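Local structure of aspartate-semialdehyde dehydrogenase (Vibrio cholerae, 2R00) at residues A[7-12]-A[71-76]; A[13-18]-A[315-320]; A[20-25]-A[320-325]; A[26-31]-A[326-331]; A[76-81]-A[94-99]. The protein catalyses the NADPH-dependent reductive dephosphorylation of L-aspartyl-4-phosphate to L-aspartate-semialdehyde, a step shared by the lysine and methionine biosynthetic pathways. All coordinates share one frame; numbering follows the deposited sequence.

From the N terminus, strand 4-9 leads into helix 14-25 and then into strand 30-37. Interaction 1 ties the end of the first strand to 71-76, closing a loop within the nucleotide-binding domain. Interaction 5 follows it in series, joining helix 75-87 to the loop after strand 91-94. Interactions 2, 3 and 4 bind 13-18, 20-25 and 26-31, in that order, to successive parts of the C-terminal helix 316-335. Their long loops cross one another and that of interaction 1, and each encloses interaction 5. They thus fasten the last helix of the chain, which follows the dimerisation-domain sheet, back onto the nucleotide-binding domain.

Interaction 1 of 5, residues A[7-12]-A[71-76]; sequences AIFGAT and FSAGGE
Phe9, the last residue of strand 4-9, meets Phe71 of the neighbouring strand as a parallel beta partner and as an aromatic one. Its CG lies anti to the backbone N (chi1 180°), which sends the CD2 edge down onto the centre of the Phe71 face. The two rings make a T-shaped pair with centroids 5.1 Å apart and planes at 79°. Phe9 CB rests on that same ring as well, 3.7 Å from Phe71 CD1, while Ala73 CB sits over one face of the Phe9 ring. The carbonyl of Phe9 carries the strand pairing to its end: Ser72 N gives Phe9 O a nearly straight hydrogen bond of 2.8 Å. Next comes Gly10, whose positive phi (93°) takes the chain out of the strand and brings its CA to 3.6 Å from Ala73 CB. A water donates to Gly10 O at 2.8 Å and to Ser72 O at 2.7 Å, bridging the two loops where they part. Gly10 also opens the glycine-rich G-x-x-G-x-x-G turn of this Rossmann-type domain, which runs on through Thr12, predicted to bind NADP(+). The contact thus lies at the C-terminal ends of two adjacent parallel strands, with helix 75-87 covering the two phenylalanines through Trp81, while Ile8, just before Phe9, packs on helix 14-25.

Interaction 2 of 5, residues A[13-18]-A[315-320]; sequences GAVGET and NVRKGA
Ala14 and Arg317 form the tight part of this contact. The methyl CB of Ala14 sits over one face of the guanidinium, toward its rim, 3.4 Å from Arg317 NH1 and equally close to Arg317 CD. Arg317 gets there by turning CG to the side of its own backbone N (chi1 -57°) and running extended from CG to NE along the first turn of helix 14-25. Val15 CG2 comes to the guanidinium from the edge and stands off a little more, 4.1 Å from Arg317 NH1.

Helix 14-25 follows the glycine-rich loop of the Rossmann-type domain, and Gly13 occupies its N-cap position. Gly13, Ala14 and Val15 are predicted NADP(+) ligands, as is Asn315 at the N-cap of the opposing helix, so the contact brings two parts of the probable cofactor site together. The Arg317 side chain is also about 8 Å from that of Cys131, the residue that forms the acyl-thioester intermediate. The two short helix segments approach to 9.0 Å between axes and cross at -58°.

The whole contact lies near the surface, and further along its packing is looser. Thr18 CG2 rests on the Lys318 backbone, 3.8 Å from Lys318 CA, and Thr18 OG1 is turned back to its own helix, giving Ala14 O a hydrogen bond of 2.6 Å. Thr18 N reaches that same oxygen from the opposite face of the carbonyl plane. Lys318 runs past Thr18 with its chain extended, and its NZ ends in a salt bridge with Glu25.

Interaction 3 of 5, residues A[20-25]-A[320-325]; sequences LEVLQE and AATNAV
Val22 is the bump of this contact, and its two methyls enter a hollow on the facing helix whose walls are Ala321, Thr322 and Val325. The Val22 and Val325 side chains slide past each other in opposite directions, with Val22 CG1 3.6 Å from Val325 CG2. The other branch of Val22, CG2, reaches the Ala321 end of the hollow, 4.1 Å from Ala321 CB. Thr322 OG1 stands across the valine, 3.8 Å from Val22 CG2; its polar end is satisfied by Lys318 O in its own helix. Val325 is in turn the bump that fits between Val22 and Leu23: its CG2 meets the valine, and its CG1 is met obliquely by Leu23 CD2 at 3.8 Å. All five residues are buried, and apart from the threonine hydroxyl the side chains meet through methyl groups. The axes of the short segments pass 9.2 Å apart at a crossing angle of -53°, with the small Ala321 facing Val22. Such interlocking is plain helix-helix packing: the first helix of the Rossmann-type nucleotide-binding domain receives the C-terminal helix 316-335, which begins where the dimerisation-domain sheet ends.

Interaction 4 of 5, residues A[26-31]-A[326-331]; sequences REFPVD and QIAELL
A Schellman motif ends helix 14-25, and it sets Arg26 and Phe28 against Gln326, Ala328 and Glu329 of the C-terminal helix. Glu27, with positive phi, makes the turn and its CB points away; the residues on either side of it do the touching. Arg26 NH1 alone grips the carboxylate: it forms a salt bridge with Glu329 OE2 at 2.8 Å and a nearly straight hydrogen bond to Glu329 OE1 at 3.1 Å. Glu329 OE1 accepts through its syn lone pair and lies in the guanidinium plane. The arginine chain, bent at chi3, crosses the glutamate at about a right angle, and the guanidinium and carboxylate planes are 37° apart. Gln326 CG sits over one face of the guanidinium, toward its rim, 3.8 Å from Arg26 NH1. A water donates to Arg26 O and to Glu329 OE1, the latter at 2.7 Å, and so ties the helix end to the same carboxylate.

Phe28 works in the buried part. A chi1 of -167° swings the ring away from its own backbone N, and it meets helix 316-335 by its edge, Phe28 CE1 lying 3.6 Å from Ala328 CB. The ring and the glutamate side chain slide past each other, Phe28 CD1 3.8 Å from Glu329 CG. Glu329 therefore has two roles, its aliphatic stem packing on the phenyl edge while its carboxylate is held by Arg26 and the water. The ion pair and the water probably favour the ionised carboxylate, next to the apolar edge of Phe28.

Interaction 5 of 5, residues A[76-81]-A[94-99]; sequences ELSAKW and DNTSHF
Strand 68-71, helix 75-87 and strand 91-94 form a beta-alpha-beta crossover of the nucleotide-binding domain, and here Ser78 and Ala79 of its helix meet the loop that leaves the second strand at Asp94. Ser78 OG, pointing away from its own carbonyl carbon at a chi1 of -80°, gives Asp94 OD1 a hydrogen bond modelled as very short, 2.5 Å. Thr96 donates to the other oxygen, its OG1 lying 2.7 Å from Asp94 OD2 on the syn side but well out of the carboxylate plane. Thr96 OG1 also accepts from His98 N at 3.0 Å, an ST turn. The methyl of Thr96 fills in beside the serine, with CG2 3.4 Å from Ser78 OG.

Beyond the turn two rings meet the helix. Ala79 CB sits over the centre of the His98 ring, 3.6 Å from its centroid and 13° off the normal, a CH-pi contact. Phe99 presents its edge to the helix backbone, with CE2 3.7 Å from Ser78 O.

The Thr96 side chain lies about 6 Å from that of Arg100, a predicted phosphate ligand, so the turn lies close to the probable phosphate site. Chemically, two hydroxyl donors, one at a doubtfully short distance, probably hold the rotation of the buried Asp94 carboxylate and would favour its charged form, while Thr96 hands the same chain of bonds on to the loop backbone.

Interaction 1 of 5, residues A[7-12]-A[71-76]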
# COMPACT_ATOMS: atom_id res chain seq x y z
N ALA A 7 36.60 11.66 -3.40
CA ALA A 7 36.03 12.61 -2.46
C ALA A 7 34.59 12.23 -2.14
O ALA A 7 33.85 11.74 -3.01
CB ALA A 7 36.06 14.03 -3.03
N ILE A 8 34.20 12.46 -0.89
CA ILE A 8 32.80 12.42 -0.50
C ILE A 8 32.43 13.81 -0.03
O ILE A 8 33.05 14.35 0.89
CB ILE A 8 32.53 11.40 0.63
CG1 ILE A 8 32.84 9.97 0.16
CG2 ILE A 8 31.06 11.49 1.11
CD1 ILE A 8 32.89 8.94 1.30
N PHE A 9 31.44 14.42 -0.70
CA PHE A 9 30.95 15.74 -0.31
C PHE A 9 29.63 15.59 0.43
O PHE A 9 28.68 14.99 -0.07
CB PHE A 9 30.81 16.66 -1.54
CG PHE A 9 30.30 18.05 -1.23
CD1 PHE A 9 30.63 18.69 -0.03
CD2 PHE A 9 29.51 18.73 -2.15
CE1 PHE A 9 30.16 19.99 0.25
CE2 PHE A 9 29.05 20.03 -1.90
CZ PHE A 9 29.36 20.65 -0.69
N GLY A 10 29.57 16.16 1.63
CA GLY A 10 28.48 15.90 2.56
C GLY A 10 28.86 14.76 3.48
O GLY A 10 28.02 13.96 3.89
N ALA A 11 30.15 14.69 3.82
CA ALA A 11 30.73 13.57 4.56
C ALA A 11 30.22 13.40 5.99
O ALA A 11 30.33 12.31 6.55
CB ALA A 11 32.24 13.68 4.56
N THR A 12 29.68 14.46 6.58
CA THR A 12 29.18 14.40 7.95
C THR A 12 27.68 14.10 8.01
O THR A 12 27.10 13.94 9.09
CB THR A 12 29.52 15.68 8.77
OG1 THR A 12 28.93 16.83 8.15
CG2 THR A 12 31.03 15.88 8.84
N PHE A 71 28.65 12.85 -4.18
CA PHE A 71 28.00 14.01 -3.55
C PHE A 71 26.72 13.57 -2.84
O PHE A 71 25.87 12.90 -3.44
CB PHE A 71 27.61 15.05 -4.61
CG PHE A 71 28.72 16.00 -5.02
CD1 PHE A 71 30.07 15.62 -5.02
CD2 PHE A 71 28.40 17.28 -5.48
CE1 PHE A 71 31.07 16.52 -5.42
CE2 PHE A 71 29.39 18.19 -5.88
CZ PHE A 71 30.73 17.80 -5.86
N SER A 72 26.57 13.95 -1.59
CA SER A 72 25.29 13.76 -0.90
C SER A 72 25.06 14.81 0.17
O SER A 72 24.84 14.47 1.33
CB SER A 72 25.18 12.34 -0.31
OG SER A 72 23.84 12.07 0.09
N ALA A 73 25.09 16.08 -0.23
CA ALA A 73 24.87 17.20 0.69
C ALA A 73 23.68 18.07 0.29
O ALA A 73 23.61 19.23 0.67
CB ALA A 73 26.14 18.04 0.81
N GLY A 74 22.75 17.52 -0.48
CA GLY A 74 21.54 18.25 -0.85
C GLY A 74 21.68 18.87 -2.22
O GLY A 74 22.78 19.17 -2.66
N GLY A 75 20.55 19.04 -2.89
CA GLY A 75 20.51 19.45 -4.29
C GLY A 75 21.13 20.79 -4.60
O GLY A 75 21.81 20.94 -5.61
N GLU A 76 20.89 21.79 -3.74
CA GLU A 76 21.39 23.14 -4.04
C GLU A 76 22.91 23.24 -3.96
O GLU A 76 23.52 23.94 -4.76
CB GLU A 76 20.66 24.25 -3.27
CG GLU A 76 19.48 24.89 -4.05
CD GLU A 76 19.51 26.42 -4.07
OE1 GLU A 76 18.73 27.03 -4.82
OE2 GLU A 76 20.31 27.02 -3.32
O HOH W 1 25.40 13.03 3.53

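Interaction 2 of 5, residues A[13-18]-A[315-320]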
# COMPACT_ATOMS: atom_id res chain seq x y z
N GLY A 13 27.04 14.04 6.85
CA GLY A 13 25.65 13.61 6.77
C GLY A 13 25.54 12.10 6.81
O GLY A 13 26.54 11.39 6.58
N ALA A 14 24.33 11.60 7.06
CA ALA A 14 24.09 10.17 7.22
C ALA A 14 24.40 9.35 5.96
O ALA A 14 24.94 8.24 6.06
CB ALA A 14 22.67 9.92 7.70
N VAL A 15 24.05 9.88 4.78
CA VAL A 15 24.36 9.15 3.55
C VAL A 15 25.86 9.19 3.28
O VAL A 15 26.45 8.18 2.90
CB VAL A 15 23.58 9.66 2.33
CG1 VAL A 15 23.94 8.83 1.11
CG2 VAL A 15 22.07 9.63 2.58
N GLY A 16 26.47 10.37 3.46
CA GLY A 16 27.91 10.55 3.27
C GLY A 16 28.71 9.61 4.15
O GLY A 16 29.67 8.99 3.70
N GLU A 17 28.29 9.48 5.41
CA GLU A 17 28.94 8.56 6.36
C GLU A 17 28.75 7.11 5.92
O GLU A 17 29.67 6.28 6.04
CB GLU A 17 28.39 8.76 7.78
CG GLU A 17 28.94 9.99 8.48
CD GLU A 17 28.38 10.18 9.88
OE1 GLU A 17 29.00 10.93 10.68
OE2 GLU A 17 27.31 9.61 10.19
N THR A 18 27.56 6.82 5.38
CA THR A 18 27.28 5.48 4.85
C THR A 18 28.12 5.19 3.62
O THR A 18 28.60 4.06 3.45
CB THR A 18 25.76 5.28 4.58
OG1 THR A 18 25.02 5.62 5.76
CG2 THR A 18 25.47 3.83 4.21
N ASN A 315 17.35 -0.47 5.30
CA ASN A 315 18.22 0.70 5.39
C ASN A 315 18.26 1.48 4.08
O ASN A 315 19.00 1.14 3.16
CB ASN A 315 19.64 0.33 5.86
CG ASN A 315 20.43 1.53 6.34
OD1 ASN A 315 21.06 1.49 7.40
ND2 ASN A 315 20.38 2.62 5.58
N VAL A 316 17.44 2.53 4.03
CA VAL A 316 17.27 3.34 2.83
C VAL A 316 18.56 4.03 2.40
O VAL A 316 18.86 4.10 1.21
CB VAL A 316 16.12 4.38 3.01
CG1 VAL A 316 15.92 5.17 1.74
CG2 VAL A 316 14.82 3.68 3.37
N ARG A 317 19.31 4.53 3.37
CA ARG A 317 20.58 5.21 3.12
C ARG A 317 21.62 4.29 2.49
O ARG A 317 22.34 4.69 1.58
CB ARG A 317 21.12 5.86 4.40
CG ARG A 317 20.14 6.84 5.04
CD ARG A 317 20.71 7.46 6.31
NE ARG A 317 19.68 8.16 7.09
CZ ARG A 317 19.25 9.40 6.87
NH1 ARG A 317 19.77 10.14 5.88
NH2 ARG A 317 18.31 9.93 7.64
N LYS A 318 21.68 3.04 2.96
CA LYS A 318 22.64 2.05 2.48
C LYS A 318 22.35 1.62 1.05
O LYS A 318 23.28 1.32 0.28
CB LYS A 318 22.72 0.84 3.43
CG LYS A 318 24.01 0.03 3.29
CD LYS A 318 24.42 -0.65 4.60
CE LYS A 318 25.88 -1.11 4.53
NZ LYS A 318 26.28 -1.88 5.73
N GLY A 319 21.07 1.61 0.69
CA GLY A 319 20.66 1.33 -0.69
C GLY A 319 21.15 2.41 -1.64
O GLY A 319 21.75 2.12 -2.68
N ALA A 320 20.90 3.67 -1.28
CA ALA A 320 21.36 4.83 -2.04
C ALA A 320 22.89 4.86 -2.16
O ALA A 320 23.44 5.06 -3.25
CB ALA A 320 20.87 6.10 -1.38

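Interaction 3 of 5, residues A[20-25]-A[320-325]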
# COMPACT_ATOMS: atom_id res chain seq x y z
N LEU A 20 31.20 6.22 2.96
CA LEU A 20 32.51 5.82 3.46
C LEU A 20 32.50 4.34 3.88
O LEU A 20 33.38 3.58 3.46
CB LEU A 20 32.95 6.74 4.62
CG LEU A 20 34.24 6.48 5.40
CD1 LEU A 20 34.74 7.78 6.02
CD2 LEU A 20 34.02 5.45 6.50
N GLU A 21 31.50 3.94 4.67
CA GLU A 21 31.34 2.54 5.10
C GLU A 21 31.22 1.55 3.94
O GLU A 21 31.77 0.45 3.99
CB GLU A 21 30.10 2.38 5.98
CG GLU A 21 30.19 3.05 7.33
CD GLU A 21 28.88 2.97 8.11
OE1 GLU A 21 28.65 3.84 8.96
OE2 GLU A 21 28.08 2.03 7.87
N VAL A 22 30.48 1.95 2.90
CA VAL A 22 30.27 1.09 1.74
C VAL A 22 31.55 0.96 0.91
O VAL A 22 31.88 -0.13 0.48
CB VAL A 22 29.04 1.54 0.88
CG1 VAL A 22 28.94 0.70 -0.39
CG2 VAL A 22 27.75 1.43 1.70
N LEU A 23 32.27 2.06 0.70
CA LEU A 23 33.57 2.03 0.03
C LEU A 23 34.54 1.08 0.72
O LEU A 23 35.30 0.35 0.07
CB LEU A 23 34.17 3.44 -0.05
CG LEU A 23 33.58 4.42 -1.08
CD1 LEU A 23 34.09 5.85 -0.83
CD2 LEU A 23 33.87 3.98 -2.51
N GLN A 24 34.52 1.08 2.05
CA GLN A 24 35.34 0.18 2.84
C GLN A 24 34.86 -1.28 2.70
O GLN A 24 35.62 -2.15 2.27
CB GLN A 24 35.34 0.65 4.29
CG GLN A 24 36.17 -0.19 5.24
CD GLN A 24 36.22 0.41 6.61
OE1 GLN A 24 36.99 1.33 6.87
NE2 GLN A 24 35.40 -0.11 7.52
N GLU A 25 33.59 -1.53 3.01
CA GLU A 25 33.00 -2.87 2.91
C GLU A 25 33.16 -3.52 1.52
O GLU A 25 33.50 -4.70 1.41
CB GLU A 25 31.54 -2.86 3.37
CG GLU A 25 31.41 -2.74 4.88
CD GLU A 25 30.00 -2.40 5.36
OE1 GLU A 25 29.04 -2.51 4.56
OE2 GLU A 25 29.85 -2.04 6.56
N ALA A 320 20.90 3.67 -1.28
CA ALA A 320 21.36 4.83 -2.04
C ALA A 320 22.89 4.86 -2.16
O ALA A 320 23.44 5.06 -3.25
CB ALA A 320 20.87 6.10 -1.38
N ALA A 321 23.57 4.66 -1.03
CA ALA A 321 25.02 4.72 -0.97
C ALA A 321 25.65 3.62 -1.81
O ALA A 321 26.59 3.87 -2.57
CB ALA A 321 25.50 4.65 0.46
N THR A 322 25.11 2.41 -1.69
CA THR A 322 25.58 1.25 -2.45
C THR A 322 25.40 1.42 -3.95
O THR A 322 26.29 1.06 -4.73
CB THR A 322 24.87 -0.03 -1.96
OG1 THR A 322 25.17 -0.22 -0.57
CG2 THR A 322 25.31 -1.25 -2.77
N ASN A 323 24.25 1.97 -4.38
CA ASN A 323 24.03 2.19 -5.81
C ASN A 323 25.12 3.10 -6.39
O ASN A 323 25.69 2.82 -7.45
CB ASN A 323 22.64 2.79 -6.07
CG ASN A 323 22.22 2.64 -7.52
OD1 ASN A 323 21.80 1.56 -7.94
ND2 ASN A 323 22.32 3.73 -8.28
N ALA A 324 25.41 4.18 -5.65
CA ALA A 324 26.45 5.16 -5.98
C ALA A 324 27.83 4.53 -6.09
O ALA A 324 28.58 4.84 -7.02
CB ALA A 324 26.47 6.26 -4.91
N VAL A 325 28.19 3.67 -5.14
CA VAL A 325 29.48 2.97 -5.19
C VAL A 325 29.55 1.98 -6.37
O VAL A 325 30.57 1.91 -7.06
CB VAL A 325 29.82 2.32 -3.82
CG1 VAL A 325 31.19 1.62 -3.87
CG2 VAL A 325 29.81 3.37 -2.72

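Interaction 4 of 5, residues A[26-31]-A[326-331]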
# COMPACT_ATOMS: atom_id res chain seq x y z
N ARG A 26 32.94 -2.73 0.46
CA ARG A 26 33.07 -3.20 -0.92
C ARG A 26 34.52 -3.25 -1.41
O ARG A 26 34.79 -3.65 -2.55
CB ARG A 26 32.22 -2.34 -1.86
CG ARG A 26 30.72 -2.50 -1.69
CD ARG A 26 29.95 -2.04 -2.93
NE ARG A 26 28.80 -2.92 -3.12
CZ ARG A 26 28.59 -3.69 -4.18
NH1 ARG A 26 29.42 -3.69 -5.22
NH2 ARG A 26 27.51 -4.45 -4.21
N GLU A 27 35.45 -2.83 -0.56
CA GLU A 27 36.89 -2.84 -0.89
C GLU A 27 37.18 -2.10 -2.21
O GLU A 27 37.94 -2.57 -3.07
CB GLU A 27 37.43 -4.28 -0.90
CG GLU A 27 37.28 -5.03 0.44
CD GLU A 27 37.63 -6.52 0.33
OE1 GLU A 27 38.66 -6.85 -0.29
OE2 GLU A 27 36.88 -7.36 0.88
N PHE A 28 36.58 -0.92 -2.35
CA PHE A 28 36.84 -0.05 -3.50
C PHE A 28 38.33 0.34 -3.52
O PHE A 28 38.89 0.65 -2.46
CB PHE A 28 35.97 1.21 -3.44
CG PHE A 28 35.96 1.99 -4.72
CD1 PHE A 28 35.01 1.72 -5.70
CD2 PHE A 28 36.89 2.99 -4.96
CE1 PHE A 28 35.00 2.43 -6.90
CE2 PHE A 28 36.90 3.70 -6.16
CZ PHE A 28 35.96 3.42 -7.12
N PRO A 29 38.96 0.32 -4.71
CA PRO A 29 40.39 0.66 -4.79
C PRO A 29 40.65 2.15 -4.58
O PRO A 29 40.89 2.89 -5.54
CB PRO A 29 40.78 0.20 -6.19
CG PRO A 29 39.53 0.29 -6.99
CD PRO A 29 38.41 -0.04 -6.03
N VAL A 30 40.60 2.58 -3.33
CA VAL A 30 40.88 3.95 -2.96
C VAL A 30 42.37 4.10 -2.66
O VAL A 30 42.95 3.31 -1.90
CB VAL A 30 40.06 4.38 -1.71
CG1 VAL A 30 40.45 5.79 -1.24
CG2 VAL A 30 38.57 4.30 -1.99
N ASP A 31 42.97 5.10 -3.30
CA ASP A 31 44.30 5.55 -2.96
C ASP A 31 44.12 6.53 -1.81
O ASP A 31 44.32 6.16 -0.64
CB ASP A 31 44.94 6.21 -4.19
CG ASP A 31 46.31 6.82 -3.90
OD1 ASP A 31 46.88 7.40 -4.85
OD2 ASP A 31 46.81 6.72 -2.75
N GLN A 326 28.45 1.26 -6.63
CA GLN A 326 28.38 0.36 -7.79
C GLN A 326 28.59 1.08 -9.11
O GLN A 326 29.20 0.54 -10.04
CB GLN A 326 27.03 -0.35 -7.85
CG GLN A 326 26.84 -1.46 -6.83
CD GLN A 326 25.43 -2.02 -6.89
OE1 GLN A 326 24.48 -1.38 -6.46
NE2 GLN A 326 25.30 -3.23 -7.42
N ILE A 327 28.05 2.30 -9.21
CA ILE A 327 28.31 3.17 -10.35
C ILE A 327 29.81 3.42 -10.48
O ILE A 327 30.37 3.25 -11.56
CB ILE A 327 27.54 4.53 -10.25
CG1 ILE A 327 26.02 4.30 -10.32
CG2 ILE A 327 28.01 5.48 -11.35
CD1 ILE A 327 25.17 5.50 -9.89
N ALA A 328 30.45 3.82 -9.37
CA ALA A 328 31.89 4.12 -9.34
C ALA A 328 32.75 2.91 -9.71
O ALA A 328 33.80 3.06 -10.33
CB ALA A 328 32.29 4.63 -7.96
N GLU A 329 32.31 1.73 -9.27
CA GLU A 329 33.01 0.50 -9.56
C GLU A 329 33.05 0.26 -11.06
O GLU A 329 34.10 -0.03 -11.61
CB GLU A 329 32.33 -0.67 -8.85
CG GLU A 329 32.60 -0.70 -7.35
CD GLU A 329 31.72 -1.70 -6.61
OE1 GLU A 329 31.91 -1.84 -5.40
OE2 GLU A 329 30.84 -2.33 -7.24
N LEU A 330 31.90 0.41 -11.72
CA LEU A 330 31.80 0.21 -13.16
C LEU A 330 32.52 1.30 -13.95
O LEU A 330 33.15 1.03 -14.98
CB LEU A 330 30.34 0.11 -13.58
CG LEU A 330 29.71 -1.27 -13.81
CD1 LEU A 330 30.27 -2.35 -12.91
CD2 LEU A 330 28.19 -1.17 -13.66
N LEU A 331 32.43 2.52 -13.44
CA LEU A 331 33.10 3.67 -14.05
C LEU A 331 34.60 3.41 -14.11
O LEU A 331 35.22 3.51 -15.17
CB LEU A 331 32.78 4.93 -13.24
CG LEU A 331 33.42 6.25 -13.67
CD1 LEU A 331 32.96 6.63 -15.07
CD2 LEU A 331 33.07 7.34 -12.68
O HOH W 2 34.57 -1.96 -4.92

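Interaction 5 of 5, residues A[76-81]-A[94-99]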
# COMPACT_ATOMS: atom_id res chain seq x y z
N GLU A 76 20.89 21.79 -3.74
CA GLU A 76 21.39 23.14 -4.04
C GLU A 76 22.91 23.24 -3.96
O GLU A 76 23.52 23.94 -4.76
CB GLU A 76 20.66 24.25 -3.27
CG GLU A 76 19.48 24.89 -4.05
CD GLU A 76 19.51 26.42 -4.07
OE1 GLU A 76 18.73 27.03 -4.82
OE2 GLU A 76 20.31 27.02 -3.32
N LEU A 77 23.52 22.50 -3.03
CA LEU A 77 24.97 22.42 -2.98
C LEU A 77 25.57 21.65 -4.16
O LEU A 77 26.65 22.01 -4.63
CB LEU A 77 25.46 21.87 -1.63
CG LEU A 77 25.33 22.92 -0.52
CD1 LEU A 77 25.57 22.32 0.88
CD2 LEU A 77 26.30 24.09 -0.80
N SER A 78 24.87 20.62 -4.64
CA SER A 78 25.28 19.95 -5.88
C SER A 78 25.18 20.87 -7.10
O SER A 78 26.06 20.87 -7.97
CB SER A 78 24.44 18.69 -6.11
OG SER A 78 24.93 17.63 -5.32
N ALA A 79 24.09 21.62 -7.17
CA ALA A 79 23.89 22.62 -8.24
C ALA A 79 25.08 23.58 -8.36
O ALA A 79 25.53 23.87 -9.47
CB ALA A 79 22.62 23.42 -7.96
N LYS A 80 25.56 24.06 -7.22
CA LYS A 80 26.73 24.94 -7.12
C LYS A 80 28.05 24.21 -7.38
O LYS A 80 28.82 24.60 -8.27
CB LYS A 80 26.76 25.59 -5.72
CG LYS A 80 27.91 26.58 -5.48
CD LYS A 80 27.63 27.46 -4.25
CE LYS A 80 28.79 28.42 -3.98
NZ LYS A 80 28.37 29.54 -3.09
N TRP A 81 28.29 23.13 -6.63
CA TRP A 81 29.60 22.49 -6.58
C TRP A 81 29.93 21.42 -7.63
O TRP A 81 31.10 21.24 -7.98
CB TRP A 81 29.89 21.95 -5.17
CG TRP A 81 30.18 23.06 -4.23
CD1 TRP A 81 29.37 23.53 -3.25
CD2 TRP A 81 31.36 23.88 -4.22
NE1 TRP A 81 29.98 24.58 -2.60
CE2 TRP A 81 31.20 24.81 -3.18
CE3 TRP A 81 32.54 23.88 -4.97
CZ2 TRP A 81 32.18 25.77 -2.87
CZ3 TRP A 81 33.52 24.84 -4.67
CH2 TRP A 81 33.33 25.77 -3.63
N ASP A 94 26.20 11.86 -8.27
CA ASP A 94 25.39 12.81 -7.50
C ASP A 94 24.17 12.18 -6.88
O ASP A 94 23.23 11.80 -7.58
CB ASP A 94 24.95 13.99 -8.37
CG ASP A 94 24.40 15.13 -7.54
OD1 ASP A 94 25.07 15.48 -6.54
OD2 ASP A 94 23.31 15.65 -7.86
N ASN A 95 24.17 12.10 -5.56
CA ASN A 95 23.02 11.56 -4.85
C ASN A 95 22.08 12.67 -4.39
O ASN A 95 21.83 12.83 -3.19
CB ASN A 95 23.45 10.67 -3.68
CG ASN A 95 22.28 10.01 -2.99
OD1 ASN A 95 21.50 9.31 -3.61
ND2 ASN A 95 22.13 10.27 -1.70
N THR A 96 21.58 13.45 -5.36
CA THR A 96 20.50 14.41 -5.12
C THR A 96 19.52 14.33 -6.29
O THR A 96 19.78 13.64 -7.29
CB THR A 96 21.00 15.89 -4.95
OG1 THR A 96 21.27 16.48 -6.23
CG2 THR A 96 22.27 15.95 -4.11
N SER A 97 18.41 15.05 -6.19
CA SER A 97 17.49 15.16 -7.33
C SER A 97 17.98 16.13 -8.40
O SER A 97 17.47 16.13 -9.52
CB SER A 97 16.09 15.59 -6.86
OG SER A 97 16.19 16.83 -6.20
N HIS A 98 18.99 16.94 -8.08
CA HIS A 98 19.31 18.09 -8.96
C HIS A 98 19.55 17.74 -10.43
O HIS A 98 18.94 18.36 -11.31
CB HIS A 98 20.42 19.00 -8.43
CG HIS A 98 20.63 20.22 -9.28
ND1 HIS A 98 19.73 21.27 -9.32
CD2 HIS A 98 21.59 20.52 -10.18
CE1 HIS A 98 20.13 22.16 -10.21
NE2 HIS A 98 21.26 21.74 -10.74
N PHE A 99 20.41 16.75 -10.71
CA PHE A 99 20.78 16.43 -12.11
C PHE A 99 20.07 15.23 -12.72
O PHE A 99 20.37 14.84 -13.86
CB PHE A 99 22.29 16.20 -12.24
CG PHE A 99 23.11 17.41 -11.95
CD1 PHE A 99 23.23 18.43 -12.88
CD2 PHE A 99 23.79 17.52 -10.74
CE1 PHE A 99 23.99 19.56 -12.60
CE2 PHE A 99 24.57 18.63 -10.46
CZ PHE A 99 24.67 19.66 -11.38